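PDB 3G7U: cytosine-specific methyltransferase from Escherichia coli O157:H7 EDL933, which probably methylates cytosines in DNA at carbon 5, taking the methyl group from S-adenosyl-L-methionine. Local coordinates for residues I61-F66 against S108-L113; H102-V107 against F115-V120. All coordinates share one frame; numbering follows the deposited sequence.

Both contacts use helix 94-110, at successive places along it. Contact 1 takes its C-terminal end against helix 59-66 and is partly buried, with an exposed lysine among its three touching residues; contact 2 takes the turns before and lays them on strand 114-119, and all six of its touching residues are buried. Their centres lie 14 Å apart. They meet where Ile62 CD1 comes within 3.9 Å of Leu106 CD2 and where Pro112 packs on the backbone of Val107. The chemistry follows the depth: contact 1 is aliphatic and sparse, 138 Å² in all, whereas contact 2 buries 245 Å², largely through aromatic rings, with one water-mediated polar link.

Contact 1. Residues I61-F66 against S108-L113; sequences IIKGFF and SELQPL
Leu110 meets Ile62 and Lys63 in a small aliphatic contact between two helices of the Rossmann-like methyltransferase domain, the C-terminal end of helix 94-110 against helix 59-66. The backbones stay well apart, the CA atoms of Ile62 and Leu110 being 8.9 Å from each other, so between these segments the contact is made by side chains. The two methyl branches of Leu110 divide the work. Its CD1 faces Ile62 CD1 at 4.1 Å, the two side chains crossing at about a right angle, while its CD2 lies 4.2 Å from Lys63 CE. Lys63 reaches that far because its chain is extended beyond CG (chi3 175°, chi4 172°); it runs past Leu110 in the opposite direction, offering the CE methylene, next to the charged NZ, as an apolar partner. Just beyond Leu110 the helix stops: Gln111 has positive phi (50°), and its NE2 turns back to donate a nearly straight hydrogen bond to Ser108 O (2.7 Å), in the carbonyl plane on a lone pair. Glu109 OE1 accepts from Ala59 N, a second link between the helices. Leu110 also rests on Ile75 of strand 74-77, and Phe66 of helix 59-66 packs against strands 25-30 and 48-50.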
loop_
_atom_site.group_PDB
_atom_site.type_symbol
_atom_site.label_atom_id
_atom_site.label_comp_id
_atom_site.label_asym_id
_atom_site.label_seq_id
_atom_site.Cartn_x
_atom_site.Cartn_y
_atom_site.Cartn_z
ATOM N N ILE A 61 -17.124 18.224 10.632
ATOM C CA ILE A 61 -17.188 16.983 11.415
ATOM C C ILE A 61 -15.757 16.543 11.683
ATOM O O ILE A 61 -15.371 16.200 12.828
ATOM C CB ILE A 61 -18.005 15.909 10.644
ATOM C CG1 ILE A 61 -19.477 16.318 10.683
ATOM C CG2 ILE A 61 -17.877 14.533 11.275
ATOM C CD1 ILE A 61 -20.357 15.437 9.858
ATOM N N ILE A 62 -14.957 16.564 10.623
ATOM C CA ILE A 62 -13.533 16.187 10.765
ATOM C C ILE A 62 -12.738 17.053 11.741
ATOM O O ILE A 62 -11.965 16.539 12.558
ATOM C CB ILE A 62 -12.840 16.073 9.374
ATOM C CG1 ILE A 62 -13.372 14.810 8.690
ATOM C CG2 ILE A 62 -11.337 15.964 9.555
ATOM C CD1 ILE A 62 -13.103 14.710 7.178
ATOM N N LYS A 63 -12.934 18.370 11.683
ATOM C CA LYS A 63 -12.289 19.263 12.669
ATOM C C LYS A 63 -12.776 18.963 14.097
ATOM O O LYS A 63 -11.984 19.022 15.047
ATOM C CB LYS A 63 -12.540 20.738 12.305
ATOM C CG LYS A 63 -11.842 21.213 11.028
ATOM C CD LYS A 63 -12.572 22.455 10.453
ATOM C CE LYS A 63 -11.850 23.031 9.244
ATOM N NZ LYS A 63 -12.682 24.106 8.603
ATOM N N GLY A 64 -14.048 18.600 14.216
ATOM C CA GLY A 64 -14.663 18.135 15.468
ATOM C C GLY A 64 -14.027 16.898 16.041
ATOM O O GLY A 64 -13.885 16.774 17.247
ATOM N N PHE A 65 -13.621 15.965 15.175
ATOM C CA PHE A 65 -12.910 14.782 15.647
ATOM C C PHE A 65 -11.605 15.162 16.287
ATOM O O PHE A 65 -11.217 14.583 17.301
ATOM C CB PHE A 65 -12.562 13.845 14.472
ATOM C CG PHE A 65 -13.741 13.165 13.810
ATOM C CD1 PHE A 65 -14.977 13.021 14.432
ATOM C CD2 PHE A 65 -13.571 12.583 12.555
ATOM C CE1 PHE A 65 -16.038 12.376 13.802
ATOM C CE2 PHE A 65 -14.622 11.907 11.916
ATOM C CZ PHE A 65 -15.852 11.787 12.541
ATOM N N PHE A 66 -10.891 16.117 15.686
ATOM C CA PHE A 66 -9.592 16.507 16.220
ATOM C C PHE A 66 -9.676 17.392 17.462
ATOM O O PHE A 66 -8.794 17.341 18.312
ATOM C CB PHE A 66 -8.804 17.261 15.156
ATOM C CG PHE A 66 -8.151 16.364 14.148
ATOM C CD1 PHE A 66 -7.096 15.542 14.507
ATOM C CD2 PHE A 66 -8.574 16.388 12.833
ATOM C CE1 PHE A 66 -6.486 14.716 13.539
ATOM C CE2 PHE A 66 -7.948 15.577 11.858
ATOM C CZ PHE A 66 -6.918 14.757 12.225
ATOM N N SER A 108 -11.916 19.896 -1.149
ATOM C CA SER A 108 -12.411 21.226 -1.453
ATOM C C SER A 108 -12.799 21.938 -0.142
ATOM O O SER A 108 -12.433 23.094 0.078
ATOM C CB SER A 108 -13.642 21.096 -2.336
ATOM O OG SER A 108 -14.070 22.390 -2.722
ATOM N N GLU A 109 -13.498 21.204 0.726
ATOM C CA GLU A 109 -13.972 21.734 2.017
ATOM C C GLU A 109 -12.819 21.981 2.983
ATOM O O GLU A 109 -12.806 22.967 3.730
ATOM C CB GLU A 109 -14.982 20.762 2.632
ATOM C CG GLU A 109 -16.328 20.624 1.892
ATOM C CD GLU A 109 -17.221 19.631 2.576
ATOM O OE1 GLU A 109 -16.764 19.106 3.612
ATOM O OE2 GLU A 109 -18.368 19.383 2.133
ATOM N N LEU A 110 -11.836 21.080 3.006
ATOM C CA LEU A 110 -10.749 21.210 3.962
ATOM C C LEU A 110 -9.585 22.067 3.521
ATOM O O LEU A 110 -8.803 22.515 4.366
ATOM C CB LEU A 110 -10.234 19.850 4.437
ATOM C CG LEU A 110 -11.155 19.068 5.394
ATOM C CD1 LEU A 110 -10.792 17.583 5.474
ATOM C CD2 LEU A 110 -11.076 19.716 6.785
ATOM N N GLN A 111 -9.458 22.284 2.215
ATOM C CA GLN A 111 -8.353 23.102 1.675
ATOM C C GLN A 111 -6.942 22.736 2.173
ATOM O O GLN A 111 -6.229 23.600 2.672
ATOM C CB GLN A 111 -8.633 24.626 1.889
ATOM C CG GLN A 111 -9.911 25.103 1.211
ATOM C CD GLN A 111 -9.715 25.301 -0.279
ATOM O OE1 GLN A 111 -8.751 25.941 -0.689
ATOM N NE2 GLN A 111 -10.622 24.761 -1.090
ATOM N N PRO A 112 -6.508 21.459 2.012
ATOM C CA PRO A 112 -5.152 21.152 2.412
ATOM C C PRO A 112 -4.119 21.807 1.481
ATOM O O PRO A 112 -4.489 22.215 0.373
ATOM C CB PRO A 112 -5.078 19.626 2.191
ATOM C CG PRO A 112 -6.075 19.359 1.100
ATOM C CD PRO A 112 -7.209 20.277 1.467
ATOM N N LEU A 113 -2.857 21.851 1.911
ATOM C CA LEU A 113 -1.761 22.317 1.040
ATOM C C LEU A 113 -1.649 21.438 -0.206
ATOM O O LEU A 113 -1.329 21.920 -1.271
ATOM C CB LEU A 113 -0.432 22.315 1.788
ATOM C CG LEU A 113 -0.400 23.225 3.038
ATOM C CD1 LEU A 113 0.964 23.189 3.679
ATOM C CD2 LEU A 113 -0.881 24.670 2.726
#

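Contact 2. Residues H102-V107 against F115-V120; sequences HFYRLV and FLAENV
Phe103, Tyr104 and Val107 project from helix 102-107 onto the side chains of Phe115 and Ala117, which fill the recesses between them. Ala117, the small residue of the strand, fits its CB between the Phe103 ring and the hydroxyl end of Tyr104: 3.8 Å from Phe103 CE2 and 3.4 Å from Tyr104 OH. The Phe103 ring leans over the strand because CG stands anti to the backbone N (chi1 -180°), and its CZ comes 3.8 Å from Leu116 O. Tyr104 leaves the helix at a slant, yet its far end swings in. The edge of its ring points at the face of Phe115 in an offset edge-to-face pair, planes at 86° and centroids 5.6 Å apart; Phe103 CD2 sits over the centre of one Tyr104 face. The axes of segments 102-107 and 115-119 run antiparallel (172°), 10.4 Å apart at closest approach, as expected of the helix leading into the next strand of a beta-alpha-beta crossover, here from strand 74-77 to its parallel neighbour 114-119 in the Rossmann-like sheet. Val107 sets both methyls against Phe115, CG2 lying 3.8 Å from Phe115 CB and CG1 beside CD2 of the ring. Val139 of helix 129-140 touches both residues. A water bridges Tyr104 OH (2.6 Å) and Asn119 OD1, to which it donates; the Tyr104 side chain is about 9 Å from that of Cys81, the predicted active-site residue.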
loop_
_atom_site.group_PDB
_atom_site.type_symbol
_atom_site.label_atom_id
_atom_site.label_comp_id
_atom_site.label_asym_id
_atom_site.label_seq_id
_atom_site.Cartn_x
_atom_site.Cartn_y
_atom_site.Cartn_z
ATOM N N HIS A 102 -16.885 12.276 -3.103
ATOM C CA HIS A 102 -16.744 12.690 -1.680
ATOM C C HIS A 102 -15.311 12.929 -1.280
ATOM O O HIS A 102 -15.033 13.791 -0.440
ATOM C CB HIS A 102 -17.356 11.644 -0.741
ATOM C CG HIS A 102 -18.849 11.599 -0.771
ATOM N ND1 HIS A 102 -19.630 12.698 -0.498
ATOM C CD2 HIS A 102 -19.705 10.592 -1.064
ATOM C CE1 HIS A 102 -20.903 12.364 -0.603
ATOM N NE2 HIS A 102 -20.978 11.096 -0.960
ATOM N N PHE A 103 -14.375 12.162 -1.852
ATOM C CA PHE A 103 -12.959 12.429 -1.622
ATOM C C PHE A 103 -12.656 13.870 -2.012
ATOM O O PHE A 103 -12.001 14.623 -1.268
ATOM C CB PHE A 103 -12.027 11.471 -2.428
ATOM C CG PHE A 103 -10.545 11.702 -2.214
ATOM C CD1 PHE A 103 -9.882 11.045 -1.199
ATOM C CD2 PHE A 103 -9.798 12.523 -3.081
ATOM C CE1 PHE A 103 -8.533 11.249 -1.010
ATOM C CE2 PHE A 103 -8.464 12.736 -2.895
ATOM C CZ PHE A 103 -7.818 12.100 -1.873
ATOM N N TYR A 104 -13.061 14.224 -3.217
ATOM C CA TYR A 104 -12.747 15.531 -3.764
ATOM C C TYR A 104 -13.586 16.635 -3.099
ATOM O O TYR A 104 -13.107 17.743 -2.975
ATOM C CB TYR A 104 -12.865 15.554 -5.290
ATOM C CG TYR A 104 -11.694 14.808 -5.885
ATOM C CD1 TYR A 104 -10.468 15.419 -5.998
ATOM C CD2 TYR A 104 -11.813 13.468 -6.278
ATOM C CE1 TYR A 104 -9.345 14.737 -6.488
ATOM C CE2 TYR A 104 -10.700 12.774 -6.800
ATOM C CZ TYR A 104 -9.489 13.414 -6.899
ATOM O OH TYR A 104 -8.388 12.762 -7.401
ATOM N N ARG A 105 -14.781 16.292 -2.649
ATOM C CA ARG A 105 -15.564 17.250 -1.838
ATOM C C ARG A 105 -14.808 17.602 -0.573
ATOM O O ARG A 105 -14.701 18.774 -0.202
ATOM C CB ARG A 105 -16.964 16.717 -1.539
ATOM C CG ARG A 105 -17.760 17.585 -0.581
ATOM C CD ARG A 105 -19.140 16.988 -0.263
ATOM N NE ARG A 105 -19.090 15.636 0.326
ATOM C CZ ARG A 105 -18.764 15.355 1.592
ATOM N NH1 ARG A 105 -18.445 16.334 2.443
ATOM N NH2 ARG A 105 -18.755 14.086 2.023
ATOM N N LEU A 106 -14.263 16.589 0.097
ATOM C CA LEU A 106 -13.498 16.797 1.322
ATOM C C LEU A 106 -12.248 17.602 1.099
ATOM O O LEU A 106 -11.895 18.435 1.916
ATOM C CB LEU A 106 -13.184 15.462 2.005
ATOM C CG LEU A 106 -14.397 14.803 2.651
ATOM C CD1 LEU A 106 -14.034 13.433 3.198
ATOM C CD2 LEU A 106 -14.874 15.693 3.815
ATOM N N VAL A 107 -11.544 17.361 -0.001
ATOM C CA VAL A 107 -10.391 18.189 -0.322
ATOM C C VAL A 107 -10.808 19.694 -0.471
ATOM O O VAL A 107 -10.127 20.613 0.006
ATOM C CB VAL A 107 -9.683 17.692 -1.609
ATOM C CG1 VAL A 107 -8.682 18.726 -2.082
ATOM C CG2 VAL A 107 -8.980 16.326 -1.350
ATOM N N PHE A 115 -3.270 17.492 -2.231
ATOM C CA PHE A 115 -3.948 16.194 -2.172
ATOM C C PHE A 115 -3.170 15.189 -3.012
ATOM O O PHE A 115 -2.457 15.570 -3.957
ATOM C CB PHE A 115 -5.410 16.266 -2.615
ATOM C CG PHE A 115 -5.618 16.590 -4.071
ATOM C CD1 PHE A 115 -5.633 15.568 -5.049
ATOM C CD2 PHE A 115 -5.848 17.901 -4.477
ATOM C CE1 PHE A 115 -5.856 15.853 -6.372
ATOM C CE2 PHE A 115 -6.078 18.188 -5.802
ATOM C CZ PHE A 115 -6.068 17.169 -6.766
ATOM N N LEU A 116 -3.277 13.929 -2.625
ATOM C CA LEU A 116 -2.741 12.840 -3.468
ATOM C C LEU A 116 -3.811 11.784 -3.434
ATOM O O LEU A 116 -4.143 11.255 -2.350
ATOM C CB LEU A 116 -1.432 12.306 -2.899
ATOM C CG LEU A 116 -0.806 11.087 -3.638
ATOM C CD1 LEU A 116 0.676 11.107 -3.490
ATOM C CD2 LEU A 116 -1.337 9.738 -3.145
ATOM N N ALA A 117 -4.311 11.428 -4.606
ATOM C CA ALA A 117 -5.218 10.283 -4.753
ATOM C C ALA A 117 -4.518 9.216 -5.577
ATOM O O ALA A 117 -3.758 9.538 -6.492
ATOM C CB ALA A 117 -6.484 10.692 -5.447
ATOM N N GLU A 118 -4.732 7.963 -5.210
ATOM C CA GLU A 118 -4.176 6.838 -5.985
ATOM C C GLU A 118 -5.350 6.038 -6.525
ATOM O O GLU A 118 -6.370 5.870 -5.840
ATOM C CB GLU A 118 -3.237 5.988 -5.130
ATOM C CG GLU A 118 -3.854 5.316 -3.876
ATOM C CD GLU A 118 -4.577 3.982 -4.168
ATOM O OE1 GLU A 118 -5.197 3.408 -3.244
ATOM O OE2 GLU A 118 -4.510 3.489 -5.316
ATOM N N ASN A 119 -5.248 5.558 -7.767
ATOM C CA ASN A 119 -6.303 4.745 -8.332
ATOM C C ASN A 119 -5.658 3.612 -9.159
ATOM O O ASN A 119 -4.563 3.761 -9.656
ATOM C CB ASN A 119 -7.235 5.543 -9.237
ATOM C CG ASN A 119 -8.229 6.408 -8.463
ATOM O OD1 ASN A 119 -7.922 7.553 -8.159
ATOM N ND2 ASN A 119 -9.432 5.874 -8.180
ATOM N N VAL A 120 -6.352 2.497 -9.284
ATOM C CA VAL A 120 -5.909 1.423 -10.205
ATOM C C VAL A 120 -6.447 1.709 -11.607
ATOM O O VAL A 120 -7.430 2.445 -11.758
ATOM C CB VAL A 120 -6.404 0.038 -9.694
ATOM C CG1 VAL A 120 -5.687 -0.326 -8.414
ATOM C CG2 VAL A 120 -7.916 0.046 -9.482
HETATM O O HOH W 1 -8.588 10.356 -8.302
#